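Local coordinates for ankyrin repeat and SOCS box protein 11 (Homo sapiens, PDB 4UUC) that recognises substrates such as BIK, DIRAS2 and RPN1 for a cullin-5-RING E3 ubiquitin ligase, here represented by its ankyrin repeat domain, at residues Ser178-Glu181 against Val182-Leu186; Leu139-Ala142 against Cys143-Arg147; Val151-Leu154 against Leu155-Ala159; Gly113-Glu116 against Cys117-Ile120; Val213-Ala216 against Leu217-Glu221. All blocks are in the same frame, centred on the assembly; numbering follows the deposited sequence.

Contact 1 (Ser178-Glu181 against Val182-Leu186); sequences SNVE and VIHLL
N179 caps the start of helix 180-188 with its side-chain amide: OD1 accepts from the backbone N of V182 at 2.9 Å. The donor arrives in the carbonyl plane of the amide, with an N-H...O angle of 151°. The reach comes from CG standing anti to the backbone N of N179 (chi1 -164°), which swings the amide round to the first turn. There the amide also meets carbon, as V182 CG2 lies 3.3 Å from N179 OD1 and the two side chains cross at about a right angle.

V180, the next residue, and H184 one turn after it run alongside each other and point the same way, with V180 CG1 3.5 Å from H184 CD2. The backbone beneath them is pinned by a bond from H184 N to V180 O, 3.2 Å long. On another flank, L185 N donates to E181 O at 3.0 Å while L185 CG rests 3.4 Å from that same oxygen.

Outer partners add to this: H184 ND1 bonds to R220 NH1, and S178 N, just ahead of the cap, to Q146 OE1. Within ANK 6, V182, I183 and L186 pack on helix 170-175, V182 and L186 reaching helix 138-144 as well; L185 lies on helix 148-156, and I183 and H184 face helix 212-220, so the helix is wedged between its neighbours in the stack.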
loop_
_atom_site.group_PDB
_atom_site.type_symbol
_atom_site.label_atom_id
_atom_site.label_comp_id
_atom_site.label_asym_id
_atom_site.label_seq_id
_atom_site.Cartn_x
_atom_site.Cartn_y
_atom_site.Cartn_z
ATOM N N SER A 178 -0.410 -14.783 -12.783
ATOM C CA SER A 178 -0.985 -15.086 -14.092
ATOM C C SER A 178 -1.033 -13.878 -15.033
ATOM O O SER A 178 -1.792 -13.882 -16.007
ATOM C CB SER A 178 -2.400 -15.646 -13.912
ATOM O OG SER A 178 -2.379 -16.821 -13.120
ATOM N N ASN A 179 -0.219 -12.860 -14.757
ATOM C CA ASN A 179 -0.235 -11.631 -15.554
ATOM C C ASN A 179 0.981 -11.486 -16.461
ATOM O O ASN A 179 2.097 -11.242 -15.999
ATOM C CB ASN A 179 -0.327 -10.403 -14.653
ATOM C CG ASN A 179 -0.743 -9.162 -15.417
ATOM O OD1 ASN A 179 0.054 -8.573 -16.144
ATOM N ND2 ASN A 179 -2.005 -8.766 -15.266
ATOM N N VAL A 180 0.735 -11.616 -17.761
ATOM C CA VAL A 180 1.771 -11.527 -18.780
ATOM C C VAL A 180 2.293 -10.101 -18.948
ATOM O O VAL A 180 3.492 -9.903 -19.151
ATOM C CB VAL A 180 1.238 -12.055 -20.139
ATOM C CG1 VAL A 180 2.166 -11.680 -21.303
ATOM C CG2 VAL A 180 1.050 -13.563 -20.082
ATOM N N GLU A 181 1.405 -9.111 -18.870
ATOM C CA GLU A 181 1.814 -7.716 -19.040
ATOM C C GLU A 181 2.908 -7.333 -18.035
ATOM O O GLU A 181 3.862 -6.638 -18.387
ATOM C CB GLU A 181 0.610 -6.779 -18.919
ATOM C CG GLU A 181 -0.266 -6.801 -20.174
ATOM C CD GLU A 181 -1.391 -5.773 -20.167
ATOM O OE1 GLU A 181 -2.026 -5.567 -19.109
ATOM O OE2 GLU A 181 -1.638 -5.172 -21.234
ATOM N N VAL A 182 2.785 -7.818 -16.805
ATOM C CA VAL A 182 3.780 -7.545 -15.770
ATOM C C VAL A 182 5.144 -8.158 -16.122
ATOM O O VAL A 182 6.182 -7.530 -15.914
ATOM C CB VAL A 182 3.297 -8.067 -14.402
ATOM C CG1 VAL A 182 4.421 -8.029 -13.363
ATOM C CG2 VAL A 182 2.108 -7.251 -13.923
ATOM N N ILE A 183 5.138 -9.378 -16.653
ATOM C CA ILE A 183 6.373 -10.037 -17.074
ATOM C C ILE A 183 7.119 -9.187 -18.106
ATOM O O ILE A 183 8.325 -8.950 -17.971
ATOM C CB ILE A 183 6.095 -11.442 -17.667
ATOM C CG1 ILE A 183 5.448 -12.356 -16.622
ATOM C CG2 ILE A 183 7.379 -12.082 -18.195
ATOM C CD1 ILE A 183 6.349 -12.729 -15.447
ATOM N N HIS A 184 6.416 -8.722 -19.133
ATOM C CA HIS A 184 7.076 -7.953 -20.192
ATOM C C HIS A 184 7.520 -6.573 -19.702
ATOM O O HIS A 184 8.573 -6.078 -20.108
ATOM C CB HIS A 184 6.161 -7.819 -21.412
ATOM C CG HIS A 184 5.968 -9.103 -22.156
ATOM N ND1 HIS A 184 7.026 -9.868 -22.599
ATOM C CD2 HIS A 184 4.845 -9.760 -22.530
ATOM C CE1 HIS A 184 6.562 -10.941 -23.216
ATOM N NE2 HIS A 184 5.242 -10.899 -23.187
ATOM N N LEU A 185 6.735 -5.962 -18.819
ATOM C CA LEU A 185 7.106 -4.671 -18.242
ATOM C C LEU A 185 8.399 -4.778 -17.438
ATOM O O LEU A 185 9.294 -3.952 -17.595
ATOM C CB LEU A 185 5.986 -4.129 -17.350
ATOM C CG LEU A 185 4.843 -3.382 -18.046
ATOM C CD1 LEU A 185 3.676 -3.195 -17.090
ATOM C CD2 LEU A 185 5.312 -2.040 -18.564
ATOM N N LEU A 186 8.488 -5.779 -16.564
ATOM C CA LEU A 186 9.704 -6.003 -15.789
ATOM C C LEU A 186 10.905 -6.259 -16.698
ATOM O O LEU A 186 11.982 -5.691 -16.504
ATOM C CB LEU A 186 9.532 -7.184 -14.830
ATOM C CG LEU A 186 8.618 -6.975 -13.623
ATOM C CD1 LEU A 186 8.493 -8.280 -12.849
ATOM C CD2 LEU A 186 9.134 -5.867 -12.722
#

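Contact 2 (Leu139-Ala142 against Cys143-Arg147); sequences LYVA and CTYQR
T144 takes hold of Y140 O twice, through OG1 at 2.8 Å and through its backbone N at 2.9 Å, the two donors approaching from opposite faces of the carbonyl plane. The hydroxyl can do this because OG1 sits beside the backbone N of T144 (chi1 -60°), facing back down the helix. The same OG1 lies over one face of the Y140 ring, 3.7 Å from CE2. A water donates to T144 OG1 and, weakly, to Y140 OH, whose stronger partner is D168.

Two apolar pairs follow the same one-turn spacing: L139 CD1 meets C143 SG at 4.1 Å, and V141 CG1 approaches Y145 CD2 at 4.0 Å. The neighbouring T144 puts CG2 over one face of the Y145 ring, offset toward its rim.

Backbone bonds close the end of the helix. Y145 N still reaches V141 O, but R147 N turns back to A142 O at 2.9 Å, spanning five residues. Between them Q146 adopts positive phi (61°), reversing the chain, and R147 already occupies the N-cap of the next helix. This tight reversal is the turn of the helix-turn-helix unit of an ankyrin repeat, here ANK 5, between helices 138-144 and 148-156.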
loop_
_atom_site.group_PDB
_atom_site.type_symbol
_atom_site.label_atom_id
_atom_site.label_comp_id
_atom_site.label_asym_id
_atom_site.label_seq_id
_atom_site.Cartn_x
_atom_site.Cartn_y
_atom_site.Cartn_z
ATOM N N LEU A 139 7.233 -2.430 -5.485
ATOM C CA LEU A 139 7.187 -3.106 -6.777
ATOM C C LEU A 139 6.899 -4.596 -6.597
ATOM O O LEU A 139 6.129 -5.184 -7.355
ATOM C CB LEU A 139 8.499 -2.912 -7.541
ATOM C CG LEU A 139 8.571 -3.598 -8.906
ATOM C CD1 LEU A 139 7.489 -3.083 -9.848
ATOM C CD2 LEU A 139 9.958 -3.394 -9.508
ATOM N N TYR A 140 7.519 -5.200 -5.591
ATOM C CA TYR A 140 7.311 -6.615 -5.304
ATOM C C TYR A 140 5.850 -6.909 -4.953
ATOM O O TYR A 140 5.277 -7.897 -5.417
ATOM C CB TYR A 140 8.226 -7.049 -4.160
ATOM C CG TYR A 140 8.172 -8.522 -3.853
ATOM C CD1 TYR A 140 8.956 -9.428 -4.553
ATOM C CD2 TYR A 140 7.348 -9.008 -2.849
ATOM C CE1 TYR A 140 8.911 -10.780 -4.267
ATOM C CE2 TYR A 140 7.296 -10.350 -2.558
ATOM C CZ TYR A 140 8.074 -11.235 -3.264
ATOM O OH TYR A 140 8.004 -12.573 -2.961
ATOM N N VAL A 141 5.258 -6.052 -4.129
ATOM C CA VAL A 141 3.854 -6.182 -3.764
ATOM C C VAL A 141 2.974 -6.039 -5.006
ATOM O O VAL A 141 2.052 -6.826 -5.208
ATOM C CB VAL A 141 3.452 -5.133 -2.701
ATOM C CG1 VAL A 141 1.949 -5.176 -2.425
ATOM C CG2 VAL A 141 4.238 -5.363 -1.411
ATOM N N ALA A 142 3.265 -5.031 -5.825
ATOM C CA ALA A 142 2.516 -4.798 -7.058
ATOM C C ALA A 142 2.517 -6.040 -7.951
ATOM O O ALA A 142 1.491 -6.396 -8.537
ATOM C CB ALA A 142 3.097 -3.602 -7.813
ATOM N N CYS A 143 3.675 -6.680 -8.072
ATOM C CA CYS A 143 3.806 -7.875 -8.897
ATOM C C CYS A 143 3.098 -9.079 -8.280
ATOM O O CYS A 143 2.502 -9.886 -8.989
ATOM C CB CYS A 143 5.282 -8.191 -9.136
ATOM S SG CYS A 143 6.128 -6.965 -10.173
ATOM N N THR A 144 3.146 -9.189 -6.958
ATOM C CA THR A 144 2.470 -10.279 -6.264
ATOM C C THR A 144 0.953 -10.247 -6.495
ATOM O O THR A 144 0.319 -11.297 -6.621
ATOM C CB THR A 144 2.764 -10.222 -4.761
ATOM O OG1 THR A 144 4.177 -10.343 -4.560
ATOM C CG2 THR A 144 2.050 -11.346 -4.019
ATOM N N TYR A 145 0.384 -9.047 -6.566
ATOM C CA TYR A 145 -1.067 -8.878 -6.680
ATOM C C TYR A 145 -1.536 -8.413 -8.064
ATOM O O TYR A 145 -2.683 -7.996 -8.230
ATOM C CB TYR A 145 -1.541 -7.915 -5.593
ATOM C CG TYR A 145 -1.434 -8.564 -4.233
ATOM C CD1 TYR A 145 -2.396 -9.466 -3.802
ATOM C CD2 TYR A 145 -0.343 -8.327 -3.409
ATOM C CE1 TYR A 145 -2.295 -10.087 -2.575
ATOM C CE2 TYR A 145 -0.234 -8.945 -2.175
ATOM C CZ TYR A 145 -1.213 -9.826 -1.768
ATOM O OH TYR A 145 -1.117 -10.451 -0.542
ATOM N N GLN A 146 -0.652 -8.516 -9.053
ATOM C CA GLN A 146 -1.009 -8.300 -10.460
ATOM C C GLN A 146 -1.539 -6.893 -10.728
ATOM O O GLN A 146 -2.457 -6.704 -11.531
ATOM C CB GLN A 146 -2.051 -9.335 -10.904
ATOM C CG GLN A 146 -1.652 -10.782 -10.633
ATOM C CD GLN A 146 -2.658 -11.779 -11.179
ATOM O OE1 GLN A 146 -2.357 -12.547 -12.092
ATOM N NE2 GLN A 146 -3.861 -11.774 -10.617
ATOM N N ARG A 147 -0.946 -5.905 -10.068
ATOM C CA ARG A 147 -1.363 -4.517 -10.216
ATOM C C ARG A 147 -0.593 -3.851 -11.351
ATOM O O ARG A 147 0.414 -3.176 -11.125
ATOM C CB ARG A 147 -1.154 -3.761 -8.904
ATOM C CG ARG A 147 -1.827 -4.415 -7.706
ATOM C CD ARG A 147 -3.323 -4.607 -7.916
ATOM N NE ARG A 147 -3.992 -5.074 -6.702
ATOM C CZ ARG A 147 -5.256 -5.480 -6.657
ATOM N NH1 ARG A 147 -5.994 -5.481 -7.763
ATOM N NH2 ARG A 147 -5.787 -5.888 -5.512
HETATM O O HOH W 1 5.185 -12.825 -3.598
#

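Contact 3 (Val151-Leu154 against Leu155-Ala159); sequences VKKL and LELGA
K152 and E156, one turn apart, form a salt bridge on the exposed side of helix 148-156. K152 NZ and E156 OE2 are modelled at 2.4 Å, so short that the exact separation is doubtful. The lysine runs extended until its last torsion (chi4 -70°) turns NZ toward the carboxylate. A water completes the pairing, accepting from K152 NZ at 3.2 Å and donating to E156 OE1. K153 NZ stays 4.6 Å from E156 OE1, near enough that the opposite charges probably attract, though they do not touch, and makes a long, weak ion pair with E119.

Carbon meets carbon on two other flanks. V151 and L155 lie side by side, V151 CG1 3.7 Å from L155 CD1. K153, bent at chi2, lays its aliphatic chain across L157, with K153 CG 4.0 Å from L157 CD1. With an alanine in place of K153, L157 would probably lose that cover on one flank, and E119 its distant positive partner.

Among the backbone bonds, A159 N reaches L154 O at 2.9 Å and G158 N reaches L155 O, the two bonds of a Schellman motif. G158 has positive phi, where a side chain would be jammed against the carbonyl of L157. L154 CB and A159 CB meet across the turn.

V151 and L155 face helix 138-144 of the same repeat, ANK 5, whereas K153, L154 and L157 lie against helix 115-123.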
loop_
_atom_site.group_PDB
_atom_site.type_symbol
_atom_site.label_atom_id
_atom_site.label_comp_id
_atom_site.label_asym_id
_atom_site.label_seq_id
_atom_site.Cartn_x
_atom_site.Cartn_y
_atom_site.Cartn_z
ATOM N N VAL A 151 2.653 -1.353 -11.271
ATOM C CA VAL A 151 3.942 -1.837 -11.752
ATOM C C VAL A 151 4.516 -0.848 -12.761
ATOM O O VAL A 151 5.670 -0.443 -12.653
ATOM C CB VAL A 151 3.818 -3.244 -12.397
ATOM C CG1 VAL A 151 5.098 -3.634 -13.134
ATOM C CG2 VAL A 151 3.488 -4.293 -11.339
ATOM N N LYS A 152 3.697 -0.452 -13.730
ATOM C CA LYS A 152 4.144 0.462 -14.777
ATOM C C LYS A 152 4.614 1.789 -14.193
ATOM O O LYS A 152 5.697 2.273 -14.523
ATOM C CB LYS A 152 3.025 0.702 -15.792
ATOM C CG LYS A 152 3.426 1.635 -16.927
ATOM C CD LYS A 152 2.419 1.590 -18.055
ATOM C CE LYS A 152 2.876 2.427 -19.243
ATOM N NZ LYS A 152 2.825 3.885 -18.950
ATOM N N LYS A 153 3.807 2.361 -13.305
ATOM C CA LYS A 153 4.123 3.653 -12.698
ATOM C C LYS A 153 5.388 3.594 -11.844
ATOM O O LYS A 153 6.228 4.488 -11.914
ATOM C CB LYS A 153 2.942 4.139 -11.855
ATOM C CG LYS A 153 3.069 5.580 -11.380
ATOM C CD LYS A 153 2.890 6.564 -12.531
ATOM C CE LYS A 153 3.364 7.956 -12.156
ATOM N NZ LYS A 153 3.157 8.927 -13.268
ATOM N N LEU A 154 5.519 2.549 -11.031
ATOM C CA LEU A 154 6.694 2.384 -10.179
ATOM C C LEU A 154 7.981 2.285 -11.000
ATOM O O LEU A 154 8.990 2.901 -10.661
ATOM C CB LEU A 154 6.538 1.146 -9.293
ATOM C CG LEU A 154 5.577 1.318 -8.113
ATOM C CD1 LEU A 154 5.183 -0.035 -7.530
ATOM C CD2 LEU A 154 6.200 2.197 -7.033
ATOM N N LEU A 155 7.940 1.514 -12.081
ATOM C CA LEU A 155 9.097 1.368 -12.959
ATOM C C LEU A 155 9.454 2.704 -13.610
ATOM O O LEU A 155 10.625 3.075 -13.685
ATOM C CB LEU A 155 8.823 0.307 -14.028
ATOM C CG LEU A 155 8.744 -1.136 -13.519
ATOM C CD1 LEU A 155 8.166 -2.058 -14.583
ATOM C CD2 LEU A 155 10.116 -1.628 -13.067
ATOM N N GLU A 156 8.437 3.422 -14.074
ATOM C CA GLU A 156 8.636 4.727 -14.699
ATOM C C GLU A 156 9.239 5.743 -13.733
ATOM O O GLU A 156 9.998 6.619 -14.142
ATOM C CB GLU A 156 7.312 5.258 -15.245
ATOM C CG GLU A 156 6.818 4.510 -16.462
ATOM C CD GLU A 156 5.414 4.901 -16.867
ATOM O OE1 GLU A 156 4.759 5.668 -16.127
ATOM O OE2 GLU A 156 4.963 4.437 -17.934
ATOM N N LEU A 157 8.904 5.618 -12.452
ATOM C CA LEU A 157 9.418 6.525 -11.430
ATOM C C LEU A 157 10.809 6.118 -10.938
ATOM O O LEU A 157 11.408 6.810 -10.115
ATOM C CB LEU A 157 8.442 6.591 -10.247
ATOM C CG LEU A 157 7.118 7.310 -10.514
ATOM C CD1 LEU A 157 6.163 7.129 -9.336
ATOM C CD2 LEU A 157 7.344 8.791 -10.786
ATOM N N GLY A 158 11.312 4.990 -11.431
ATOM C CA GLY A 158 12.683 4.580 -11.174
ATOM C C GLY A 158 12.866 3.523 -10.100
ATOM O O GLY A 158 13.958 3.378 -9.549
ATOM N N ALA A 159 11.805 2.782 -9.798
ATOM C CA ALA A 159 11.896 1.683 -8.842
ATOM C C ALA A 159 12.926 0.650 -9.296
ATOM O O ALA A 159 12.975 0.297 -10.474
ATOM C CB ALA A 159 10.533 1.029 -8.665
HETATM O O HOH W 2 1.766 4.987 -16.101
#

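Contact 4 (Gly113-Glu116 against Cys117-Ile120); sequences GHRE and CMEI
R115 and E119 lie side by side along helix 115-123, pointing the same way, and join at their ends in a salt bridge. R115 NH1 donates to E119 OE2 over a short 2.5 Å, with an N-H...O angle of 135°. The flat groups are not coplanar: they are turned 53° apart, with OE2 near the guanidinium plane at its edge and NH1 coming from above the carboxylate plane. The arginine runs extended to CD and then folds at chi3 (43°), which turns the edge of the guanidinium toward the glutamate. E119 OE2 also lies 3.6 Å from R115 CG. With a leucine in place of R115, the E119 carboxylate would probably lose its salt-bridge partner within the helix, keeping the long, weak ion pair to K153.

The helix begins at a reversal typical of ankyrin repeats, here in ANK 4, between helices 105-111 and 115-123. G113 ends the first helix in a Schellman motif, and H114, centre of an inverse gamma turn, holds the N-cap position of the second. H114 O accepts from M118 N at 3.1 Å.

M118 crosses R115 at an angle, its CE 4.1 Å from R115 CG, and carries on to K153 and L154 of helix 148-156. E116 takes the other flank: its CG meets I120 CD1 at 4.1 Å. H114 CB and C117 CB touch at the same distance, 4.1 Å, while C117 and I120 face helix 83-91.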
loop_
_atom_site.group_PDB
_atom_site.type_symbol
_atom_site.label_atom_id
_atom_site.label_comp_id
_atom_site.label_asym_id
_atom_site.label_seq_id
_atom_site.Cartn_x
_atom_site.Cartn_y
_atom_site.Cartn_z
ATOM N N GLY A 113 -4.220 -2.048 -5.098
ATOM C CA GLY A 113 -4.266 -1.420 -6.410
ATOM C C GLY A 113 -4.678 0.040 -6.378
ATOM O O GLY A 113 -5.194 0.567 -7.363
ATOM N N HIS A 114 -4.444 0.702 -5.249
ATOM C CA HIS A 114 -4.788 2.113 -5.101
ATOM C C HIS A 114 -3.651 2.998 -5.610
ATOM O O HIS A 114 -2.883 3.570 -4.832
ATOM C CB HIS A 114 -5.101 2.435 -3.641
ATOM C CG HIS A 114 -6.282 1.694 -3.097
ATOM N ND1 HIS A 114 -7.374 1.359 -3.867
ATOM C CD2 HIS A 114 -6.542 1.226 -1.852
ATOM C CE1 HIS A 114 -8.255 0.714 -3.122
ATOM N NE2 HIS A 114 -7.773 0.618 -1.896
ATOM N N ARG A 115 -3.564 3.122 -6.927
ATOM C CA ARG A 115 -2.421 3.758 -7.557
ATOM C C ARG A 115 -2.266 5.232 -7.188
ATOM O O ARG A 115 -1.144 5.704 -6.993
ATOM C CB ARG A 115 -2.518 3.625 -9.076
ATOM C CG ARG A 115 -1.305 4.170 -9.812
ATOM C CD ARG A 115 -1.512 4.150 -11.318
ATOM N NE ARG A 115 -2.852 4.599 -11.681
ATOM C CZ ARG A 115 -3.289 5.847 -11.546
ATOM N NH1 ARG A 115 -2.493 6.788 -11.056
ATOM N NH2 ARG A 115 -4.528 6.154 -11.898
ATOM N N GLU A 116 -3.371 5.970 -7.116
ATOM C CA GLU A 116 -3.284 7.392 -6.792
ATOM C C GLU A 116 -2.732 7.598 -5.377
ATOM O O GLU A 116 -1.885 8.466 -5.158
ATOM C CB GLU A 116 -4.644 8.086 -6.930
ATOM C CG GLU A 116 -4.571 9.584 -6.629
ATOM C CD GLU A 116 -5.826 10.350 -7.011
ATOM O OE1 GLU A 116 -6.836 9.717 -7.387
ATOM O OE2 GLU A 116 -5.797 11.598 -6.932
ATOM N N CYS A 117 -3.216 6.810 -4.420
ATOM C CA CYS A 117 -2.696 6.870 -3.058
ATOM C C CYS A 117 -1.188 6.588 -3.039
ATOM O O CYS A 117 -0.431 7.259 -2.337
ATOM C CB CYS A 117 -3.444 5.882 -2.158
ATOM S SG CYS A 117 -5.174 6.333 -1.859
ATOM N N MET A 118 -0.762 5.600 -3.820
ATOM C CA MET A 118 0.658 5.279 -3.961
ATOM C C MET A 118 1.449 6.494 -4.448
ATOM O O MET A 118 2.475 6.852 -3.867
ATOM C CB MET A 118 0.837 4.105 -4.930
ATOM C CG MET A 118 2.269 3.609 -5.101
ATOM S SD MET A 118 2.465 2.530 -6.547
ATOM C CE MET A 118 2.325 3.721 -7.878
ATOM N N GLU A 119 0.961 7.134 -5.505
ATOM C CA GLU A 119 1.667 8.264 -6.102
ATOM C C GLU A 119 1.770 9.443 -5.146
ATOM O O GLU A 119 2.803 10.106 -5.090
ATOM C CB GLU A 119 0.977 8.695 -7.395
ATOM C CG GLU A 119 1.114 7.678 -8.512
ATOM C CD GLU A 119 0.596 8.192 -9.841
ATOM O OE1 GLU A 119 0.907 9.350 -10.195
ATOM O OE2 GLU A 119 -0.114 7.436 -10.534
ATOM N N ILE A 120 0.704 9.702 -4.394
ATOM C CA ILE A 120 0.720 10.775 -3.407
ATOM C C ILE A 120 1.799 10.517 -2.358
ATOM O O ILE A 120 2.537 11.430 -1.986
ATOM C CB ILE A 120 -0.653 10.934 -2.717
ATOM C CG1 ILE A 120 -1.695 11.417 -3.730
ATOM C CG2 ILE A 120 -0.563 11.928 -1.555
ATOM C CD1 ILE A 120 -3.127 11.355 -3.226
#

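Contact 5 (Val213-Ala216 against Leu217-Glu221); sequences VEQA and LLLRE
E214 O accepts from L218 N at 2.9 Å, with an N-H...O angle of 157°, and L218 lays its own side chain back over the same carbonyl. L218 CG comes within 3.4 Å of that oxygen, and its CD1 continues to E214 CG, 4.0 Å away, the two side chains lying alongside and pointing the same way. The residue on each side repeats the pattern. L219 N donates to Q215 O at 2.9 Å, and L219 CD1 lies 3.9 Å from Q215 NE2, a carbon-to-amide packing contact. L217 N likewise bonds to V213 O, and V213 CG1 meets L217 CD1 at 4.2 Å.

The three leucines share one conformation. In each, CG stands beside the backbone N (chi1 -72° for L217), which tips the branched end back toward the residue one turn earlier. L217 turns into the core, against helices 170-175 and 203-206, while L218 and L219 are largely exposed.

Toward the end of the helix the bonding slackens: R220 N reaches A216 O only weakly, at 3.2 Å. The R220 side chain bends at chi2 and chi3 and leaves the segment, NH2 forming a salt bridge with D188. At the other end, E214 OE1 accepts from K210 N. A216 packs its methyl group on I183 and H184 of helix 180-188. Side-by-side packing of helix 212-220 on helix 180-188 is characteristic of the ankyrin stack, of which this is the last helix in the chain.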
loop_
_atom_site.group_PDB
_atom_site.type_symbol
_atom_site.label_atom_id
_atom_site.label_comp_id
_atom_site.label_asym_id
_atom_site.label_seq_id
_atom_site.Cartn_x
_atom_site.Cartn_y
_atom_site.Cartn_z
ATOM N N VAL A 213 2.216 -17.097 -18.776
ATOM C CA VAL A 213 3.332 -16.479 -18.069
ATOM C C VAL A 213 4.636 -17.216 -18.391
ATOM O O VAL A 213 5.656 -16.584 -18.673
ATOM C CB VAL A 213 3.081 -16.454 -16.547
ATOM C CG1 VAL A 213 4.374 -16.173 -15.776
ATOM C CG2 VAL A 213 2.032 -15.399 -16.223
ATOM N N GLU A 214 4.598 -18.544 -18.377
ATOM C CA GLU A 214 5.768 -19.330 -18.751
ATOM C C GLU A 214 6.192 -19.019 -20.182
ATOM O O GLU A 214 7.382 -18.890 -20.467
ATOM C CB GLU A 214 5.503 -20.830 -18.617
ATOM C CG GLU A 214 6.739 -21.664 -18.919
ATOM C CD GLU A 214 6.462 -23.151 -18.980
ATOM O OE1 GLU A 214 5.733 -23.585 -19.895
ATOM O OE2 GLU A 214 6.984 -23.885 -18.112
ATOM N N GLN A 215 5.213 -18.910 -21.076
ATOM C CA GLN A 215 5.491 -18.601 -22.476
ATOM C C GLN A 215 6.218 -17.269 -22.587
ATOM O O GLN A 215 7.183 -17.141 -23.339
ATOM C CB GLN A 215 4.196 -18.562 -23.294
ATOM C CG GLN A 215 4.413 -18.356 -24.792
ATOM C CD GLN A 215 3.149 -17.927 -25.523
ATOM O OE1 GLN A 215 2.072 -17.840 -24.933
ATOM N NE2 GLN A 215 3.279 -17.652 -26.817
ATOM N N ALA A 216 5.745 -16.278 -21.837
ATOM C CA ALA A 216 6.337 -14.945 -21.862
ATOM C C ALA A 216 7.801 -14.996 -21.436
ATOM O O ALA A 216 8.666 -14.398 -22.075
ATOM C CB ALA A 216 5.556 -13.998 -20.963
ATOM N N LEU A 217 8.075 -15.724 -20.361
ATOM C CA LEU A 217 9.435 -15.849 -19.853
ATOM C C LEU A 217 10.337 -16.564 -20.858
ATOM O O LEU A 217 11.497 -16.191 -21.040
ATOM C CB LEU A 217 9.425 -16.590 -18.515
ATOM C CG LEU A 217 8.857 -15.766 -17.356
ATOM C CD1 LEU A 217 8.529 -16.648 -16.153
ATOM C CD2 LEU A 217 9.832 -14.669 -16.954
ATOM N N LEU A 218 9.799 -17.586 -21.512
ATOM C CA LEU A 218 10.555 -18.325 -22.519
ATOM C C LEU A 218 10.896 -17.434 -23.713
ATOM O O LEU A 218 11.989 -17.527 -24.271
ATOM C CB LEU A 218 9.769 -19.550 -22.990
ATOM C CG LEU A 218 9.734 -20.748 -22.039
ATOM C CD1 LEU A 218 8.659 -21.730 -22.458
ATOM C CD2 LEU A 218 11.094 -21.428 -21.994
ATOM N N LEU A 219 9.961 -16.569 -24.094
ATOM C CA LEU A 219 10.146 -15.701 -25.259
ATOM C C LEU A 219 11.158 -14.578 -25.017
ATOM O O LEU A 219 11.775 -14.082 -25.960
ATOM C CB LEU A 219 8.807 -15.090 -25.681
ATOM C CG LEU A 219 7.805 -16.034 -26.348
ATOM C CD1 LEU A 219 6.439 -15.369 -26.440
ATOM C CD2 LEU A 219 8.293 -16.459 -27.725
ATOM N N ARG A 220 11.331 -14.188 -23.756
ATOM C CA ARG A 220 12.192 -13.060 -23.398
ATOM C C ARG A 220 13.577 -13.493 -22.918
ATOM O O ARG A 220 14.505 -12.685 -22.873
ATOM C CB ARG A 220 11.536 -12.212 -22.307
ATOM C CG ARG A 220 10.193 -11.587 -22.677
ATOM C CD ARG A 220 10.268 -10.719 -23.924
ATOM N NE ARG A 220 11.174 -9.580 -23.780
ATOM C CZ ARG A 220 10.811 -8.363 -23.387
ATOM N NH1 ARG A 220 9.550 -8.093 -23.075
ATOM N NH2 ARG A 220 11.722 -7.402 -23.301
ATOM N N GLU A 221 13.713 -14.761 -22.549
ATOM C CA GLU A 221 14.973 -15.256 -22.013
ATOM C C GLU A 221 16.018 -15.351 -23.116
ATOM O O GLU A 221 15.798 -15.997 -24.138
ATOM C CB GLU A 221 14.778 -16.622 -21.355
ATOM C CG GLU A 221 15.943 -17.056 -20.487
ATOM C CD GLU A 221 15.698 -18.387 -19.796
ATOM O OE1 GLU A 221 15.127 -19.298 -20.434
ATOM O OE2 GLU A 221 16.077 -18.519 -18.614
#

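In the fold
The five contacts follow one another along the ankyrin stack and do not converge on a single site. Contacts 2 and 3 lie on the paired helices of ANK 5, their centres 12 Å apart and joined where A142 CB meets V151 CG2 at 3.6 Å. Contact 4 abuts contact 3 through M118 SD and L154 CG, 3.7 Å apart. On the other side, contact 1 meets contact 2 where V182 CG1 packs on C143 SG at 3.8 Å, and contact 5 where I183 CG2 lies 3.8 Å from L217 CD2. The extremes, contacts 4 and 5, have centres about 29 Å apart, a measure of the elongated stack.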